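Local coordinates for alanine racemase (Oenococcus oeni PSU-1, PDB 3HUR), which belongs to the alanine racemase family, pairing an N-terminal TIM-barrel domain with a C-terminal domain rich in beta strands, at residues P108-L113 against I136-A141; L127-G132 against R185-L190. One frame throughout, in Å; residues are numbered along the deposited sequence.

Contact 1: residues P108-L113 against I136-A141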
loop_
_atom_site.group_PDB
_atom_site.type_symbol
_atom_site.label_atom_id
_atom_site.label_comp_id
_atom_site.label_asym_id
_atom_site.label_seq_id
_atom_site.Cartn_x
_atom_site.Cartn_y
_atom_site.Cartn_z
ATOM N N PRO A 108 -25.315 27.807 16.926
ATOM C CA PRO A 108 -24.573 26.799 17.637
ATOM C C PRO A 108 -24.824 26.749 19.129
ATOM O O PRO A 108 -24.563 25.709 19.747
ATOM C CB PRO A 108 -23.125 27.227 17.380
ATOM C CG PRO A 108 -23.203 28.676 17.376
ATOM C CD PRO A 108 -24.479 28.979 16.642
ATOM N N SER A 109 -25.274 27.874 19.702
ATOM C CA SER A 109 -25.389 28.048 21.163
ATOM C C SER A 109 -26.229 29.283 21.506
ATOM O O SER A 109 -26.237 30.238 20.735
ATOM C CB SER A 109 -23.989 28.201 21.797
ATOM O OG SER A 109 -23.592 29.564 21.821
ATOM N N LEU A 110 -26.883 29.276 22.677
ATOM C CA LEU A 110 -27.591 30.468 23.170
ATOM C C LEU A 110 -26.681 31.684 23.287
ATOM O O LEU A 110 -27.056 32.793 22.892
ATOM C CB LEU A 110 -28.302 30.217 24.512
ATOM C CG LEU A 110 -29.269 31.342 24.958
ATOM C CD1 LEU A 110 -30.430 31.467 24.000
ATOM C CD2 LEU A 110 -29.778 31.123 26.381
ATOM N N ALA A 111 -25.480 31.493 23.805
ATOM C CA ALA A 111 -24.530 32.620 23.895
ATOM C C ALA A 111 -24.360 33.358 22.537
ATOM O O ALA A 111 -24.431 34.604 22.455
ATOM C CB ALA A 111 -23.185 32.133 24.431
ATOM N N TRP A 112 -24.182 32.568 21.479
ATOM C CA TRP A 112 -23.982 33.082 20.117
ATOM C C TRP A 112 -25.119 34.005 19.683
ATOM O O TRP A 112 -24.886 35.035 19.071
ATOM C CB TRP A 112 -23.830 31.896 19.132
ATOM C CG TRP A 112 -23.592 32.285 17.683
ATOM C CD1 TRP A 112 -22.394 32.330 17.037
ATOM C CD2 TRP A 112 -24.580 32.687 16.721
ATOM N NE1 TRP A 112 -22.574 32.728 15.743
ATOM C CE2 TRP A 112 -23.902 32.967 15.526
ATOM C CE3 TRP A 112 -25.964 32.867 16.767
ATOM C CZ2 TRP A 112 -24.556 33.390 14.387
ATOM C CZ3 TRP A 112 -26.610 33.289 15.633
ATOM C CH2 TRP A 112 -25.908 33.541 14.458
ATOM N N LEU A 113 -26.353 33.605 19.985
ATOM C CA LEU A 113 -27.569 34.395 19.649
ATOM C C LEU A 113 -27.677 35.660 20.462
ATOM O O LEU A 113 -28.061 36.692 19.946
ATOM C CB LEU A 113 -28.848 33.590 19.901
ATOM C CG LEU A 113 -29.573 32.989 18.707
ATOM C CD1 LEU A 113 -30.890 32.338 19.178
ATOM C CD2 LEU A 113 -29.819 34.047 17.651
ATOM N N ILE A 136 -22.921 20.377 18.938
ATOM C CA ILE A 136 -23.417 21.549 18.264
ATOM C C ILE A 136 -24.873 21.773 18.678
ATOM O O ILE A 136 -25.704 20.838 18.648
ATOM C CB ILE A 136 -23.351 21.406 16.709
ATOM C CG1 ILE A 136 -22.031 20.748 16.230
ATOM C CG2 ILE A 136 -23.516 22.769 16.062
ATOM C CD1 ILE A 136 -21.944 20.492 14.628
ATOM N N GLY A 137 -25.185 23.002 19.085
ATOM C CA GLY A 137 -26.581 23.378 19.358
ATOM C C GLY A 137 -27.127 23.085 20.750
ATOM O O GLY A 137 -26.380 22.949 21.716
ATOM N N PHE A 138 -28.446 22.964 20.830
ATOM C CA PHE A 138 -29.181 23.134 22.074
ATOM C C PHE A 138 -29.677 21.837 22.675
ATOM O O PHE A 138 -30.400 21.107 22.009
ATOM C CB PHE A 138 -30.399 23.990 21.792
ATOM C CG PHE A 138 -30.076 25.383 21.338
ATOM C CD1 PHE A 138 -30.230 26.458 22.202
ATOM C CD2 PHE A 138 -29.646 25.623 20.038
ATOM C CE1 PHE A 138 -29.938 27.752 21.781
ATOM C CE2 PHE A 138 -29.359 26.891 19.603
ATOM C CZ PHE A 138 -29.500 27.967 20.471
ATOM N N ASP A 139 -29.323 21.572 23.936
ATOM C CA ASP A 139 -29.761 20.345 24.645
ATOM C C ASP A 139 -30.644 20.582 25.898
ATOM O O ASP A 139 -30.917 19.646 26.672
ATOM C CB ASP A 139 -28.549 19.471 25.030
ATOM C CG ASP A 139 -27.617 20.140 26.030
ATOM O OD1 ASP A 139 -27.876 21.286 26.454
ATOM O OD2 ASP A 139 -26.608 19.506 26.396
ATOM N N LYS A 140 -31.104 21.816 26.078
ATOM C CA LYS A 140 -31.918 22.181 27.238
ATOM C C LYS A 140 -33.184 22.906 26.800
ATOM O O LYS A 140 -33.144 23.785 25.947
ATOM C CB LYS A 140 -31.099 23.046 28.191
ATOM C CG LYS A 140 -29.998 22.259 28.916
ATOM C CD LYS A 140 -29.084 23.201 29.709
ATOM C CE LYS A 140 -27.782 22.514 30.158
ATOM N NZ LYS A 140 -26.810 23.521 30.676
ATOM N N ALA A 141 -34.309 22.519 27.380
ATOM C CA ALA A 141 -35.610 23.011 26.947
ATOM C C ALA A 141 -35.766 24.502 27.205
ATOM O O ALA A 141 -36.380 25.202 26.408
ATOM C CB ALA A 141 -36.732 22.220 27.635
#

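Contact 2: residues L127-G132 against R185-L190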
loop_
_atom_site.group_PDB
_atom_site.type_symbol
_atom_site.label_atom_id
_atom_site.label_comp_id
_atom_site.label_asym_id
_atom_site.label_seq_id
_atom_site.Cartn_x
_atom_site.Cartn_y
_atom_site.Cartn_z
ATOM N N LEU A 127 -31.769 26.096 13.830
ATOM C CA LEU A 127 -31.628 25.840 15.225
ATOM C C LEU A 127 -31.447 24.349 15.370
ATOM O O LEU A 127 -32.294 23.549 14.956
ATOM C CB LEU A 127 -32.894 26.317 15.898
ATOM C CG LEU A 127 -32.915 26.439 17.399
ATOM C CD1 LEU A 127 -31.975 27.528 17.848
ATOM C CD2 LEU A 127 -34.364 26.783 17.714
ATOM N N ALA A 128 -30.309 23.972 15.922
ATOM C CA ALA A 128 -29.910 22.586 15.948
ATOM C C ALA A 128 -30.248 22.047 17.308
ATOM O O ALA A 128 -29.858 22.622 18.314
ATOM C CB ALA A 128 -28.418 22.463 15.686
ATOM N N ILE A 129 -30.968 20.939 17.331
ATOM C CA ILE A 129 -31.304 20.307 18.567
ATOM C C ILE A 129 -30.360 19.157 18.879
ATOM O O ILE A 129 -30.412 18.116 18.262
ATOM C CB ILE A 129 -32.769 19.778 18.545
ATOM C CG1 ILE A 129 -33.746 20.885 18.099
ATOM C CG2 ILE A 129 -33.129 19.221 19.899
ATOM C CD1 ILE A 129 -33.539 22.192 18.773
ATOM N N ASP A 130 -29.508 19.354 19.864
ATOM C CA ASP A 130 -28.658 18.281 20.355
ATOM C C ASP A 130 -29.502 17.239 21.056
ATOM O O ASP A 130 -29.781 17.357 22.242
ATOM C CB ASP A 130 -27.603 18.830 21.328
ATOM C CG ASP A 130 -26.625 17.742 21.857
ATOM O OD1 ASP A 130 -26.669 16.563 21.417
ATOM O OD2 ASP A 130 -25.795 18.078 22.737
ATOM N N THR A 131 -29.906 16.212 20.326
ATOM C CA THR A 131 -30.567 15.085 20.947
ATOM C C THR A 131 -29.559 13.990 21.248
ATOM O O THR A 131 -29.922 12.821 21.341
ATOM C CB THR A 131 -31.657 14.495 20.061
ATOM O OG1 THR A 131 -31.063 13.828 18.945
ATOM C CG2 THR A 131 -32.593 15.560 19.577
ATOM N N GLY A 132 -28.288 14.340 21.393
ATOM C CA GLY A 132 -27.339 13.357 21.900
ATOM C C GLY A 132 -25.917 13.364 21.397
ATOM O O GLY A 132 -24.997 13.766 22.119
ATOM N N ARG A 185 -36.847 10.553 22.088
ATOM C CA ARG A 185 -37.380 11.078 23.356
ATOM C C ARG A 185 -36.848 12.511 23.534
ATOM O O ARG A 185 -37.646 13.464 23.660
ATOM C CB ARG A 185 -37.101 10.099 24.543
ATOM C CG ARG A 185 -36.973 10.660 26.016
ATOM C CD ARG A 185 -37.949 9.954 26.953
ATOM N NE ARG A 185 -37.425 9.327 28.182
ATOM C CZ ARG A 185 -37.772 9.639 29.452
ATOM N NH1 ARG A 185 -38.600 10.651 29.750
ATOM N NH2 ARG A 185 -37.239 8.944 30.458
ATOM N N ARG A 186 -35.527 12.671 23.465
ATOM C CA ARG A 186 -34.937 13.998 23.636
ATOM C C ARG A 186 -35.481 15.045 22.656
ATOM O O ARG A 186 -35.773 16.175 23.055
ATOM C CB ARG A 186 -33.423 13.925 23.542
ATOM C CG ARG A 186 -32.719 13.614 24.870
ATOM C CD ARG A 186 -31.638 12.565 24.591
ATOM N NE ARG A 186 -30.758 12.276 25.731
ATOM C CZ ARG A 186 -29.605 11.598 25.643
ATOM N NH1 ARG A 186 -29.158 11.133 24.468
ATOM N NH2 ARG A 186 -28.891 11.381 26.737
ATOM N N TRP A 187 -35.625 14.677 21.382
ATOM C CA TRP A 187 -36.198 15.592 20.396
ATOM C C TRP A 187 -37.531 16.149 20.912
ATOM O O TRP A 187 -37.724 17.359 21.011
ATOM C CB TRP A 187 -36.378 14.882 19.053
ATOM C CG TRP A 187 -37.224 15.621 18.083
ATOM C CD1 TRP A 187 -38.530 15.353 17.756
ATOM C CD2 TRP A 187 -36.836 16.746 17.285
ATOM N NE1 TRP A 187 -38.968 16.238 16.796
ATOM C CE2 TRP A 187 -37.950 17.108 16.501
ATOM C CE3 TRP A 187 -35.651 17.476 17.147
ATOM C CZ2 TRP A 187 -37.916 18.177 15.618
ATOM C CZ3 TRP A 187 -35.619 18.536 16.275
ATOM C CH2 TRP A 187 -36.742 18.879 15.517
ATOM N N GLN A 188 -38.426 15.232 21.258
ATOM C CA GLN A 188 -39.746 15.572 21.791
ATOM C C GLN A 188 -39.664 16.346 23.109
ATOM O O GLN A 188 -40.230 17.417 23.232
ATOM C CB GLN A 188 -40.555 14.305 21.966
ATOM C CG GLN A 188 -40.920 13.598 20.664
ATOM C CD GLN A 188 -41.572 12.295 20.948
ATOM O OE1 GLN A 188 -41.622 11.906 22.095
ATOM N NE2 GLN A 188 -42.064 11.594 19.920
ATOM N N GLU A 189 -38.895 15.873 24.063
ATOM C CA GLU A 189 -38.738 16.641 25.303
ATOM C C GLU A 189 -38.298 18.057 25.019
ATOM O O GLU A 189 -38.727 19.015 25.685
ATOM C CB GLU A 189 -37.756 15.967 26.266
ATOM C CG GLU A 189 -38.350 14.683 26.906
ATOM C CD GLU A 189 -37.354 13.907 27.762
ATOM O OE1 GLU A 189 -36.121 14.163 27.659
ATOM O OE2 GLU A 189 -37.822 13.022 28.520
ATOM N N LEU A 190 -37.441 18.196 24.009
ATOM C CA LEU A 190 -36.817 19.468 23.725
ATOM C C LEU A 190 -37.637 20.371 22.815
ATOM O O LEU A 190 -37.432 21.584 22.847
ATOM C CB LEU A 190 -35.414 19.243 23.168
ATOM C CG LEU A 190 -34.343 18.815 24.181
ATOM C CD1 LEU A 190 -33.082 18.398 23.371
ATOM C CD2 LEU A 190 -34.011 19.919 25.228
#

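Contact 1: residues P108-L113 against I136-A141
The backbone N of G137 donates to the carbonyl O of P108 (2.9 Å), a bent bond with 130° at the hydrogen. Next to this bond the F138 ring reaches the start of the helix. Its CZ lies 3.7 Å from the backbone C of S109, and its CE1 lies 3.5 Å from the backbone N of L110, so the ring borders the peptide link between these two residues obliquely. From L110 the side chain adds its CB, 4.0 Å from F138 CE1. CG lies anti to F138's own carbonyl carbon (chi1 -64°), and this swings the ring across to the 108-113 segment. S109 is the N-cap of helix 110-114: its OG accepts from W112 N (3.1 Å, 163° at the hydrogen). Within the same segment, P108 CD sits 3.5 Å above one face of the W112 indole, offset toward the rim, while W112 NE1 donates to the backbone O of W90. The contact lies just past the ends of neighbouring parallel strands 103-107 and 123-128 of the N-terminal TIM-barrel domain, where helix 141-153 packs through I144 and A147 on F138 and through A147 on L110 and L113, while I107 of strand 103-107 touches F138, W112 and L113.

Contact 2: residues L127-G132 against R185-L190
I129 meets helix 174-191 with both branches of its side chain. Its CB starts the contact 3.8 Å from W187 CZ3. CG1 comes closer to the same ring atom, at 3.5 Å, in an oblique approach to the indole, and the two side chains cross at about a right angle. CG2, anti to the backbone N of I129, turns instead to L190, where it lies 3.6 Å from CD1; here the side chains run past each other in opposite directions. That L190 methyl also rests against the backbone O of D130. I129 and D130 continue from strand 123-128 of the parallel barrel of the N-terminal TIM-barrel domain, and the helix lies against the segment that follows the strand. There D130 OD1 accepts from G132 N (2.8 Å), closing an Asx turn; the N-H comes from above the carboxylate plane, 35° out of it. T131, within the turn, puts CG2 near the plane of the W187 ring at its edge, 3.6 Å from the backbone N of W187, while its OG1 is hydrogen-bonded to T164 OG1. R186 lays CB against T131 CB (3.9 Å); its CD lies 3.7 Å from T131 O, NH1 passes obliquely at 3.6 Å from T131 O and near G132 CA, and NH2 forms a salt bridge to E182.

Overall arrangement
From the N terminus, the chain leaves barrel strand 103-107 and enters P108-L113, the first half of contact 1. It then runs along strand 123-128, whose last residues begin L127-G132, the first half of contact 2. I136-A141 follows, closing the loop of contact 1 as helix 141-153 begins. Only after strand 157-163 does helix 174-191 bring R185-L190 back to complete contact 2, so the two loops cross instead of nesting. Their centres lie about 11 Å apart, and they touch directly: F138 pairs by backbone with A128 and D130, and A141 packs on L190. Contact 1 ties the start of helix 110-114 to the loop after strand 123-128; contact 2 ties the residues just after that strand to helix 174-191.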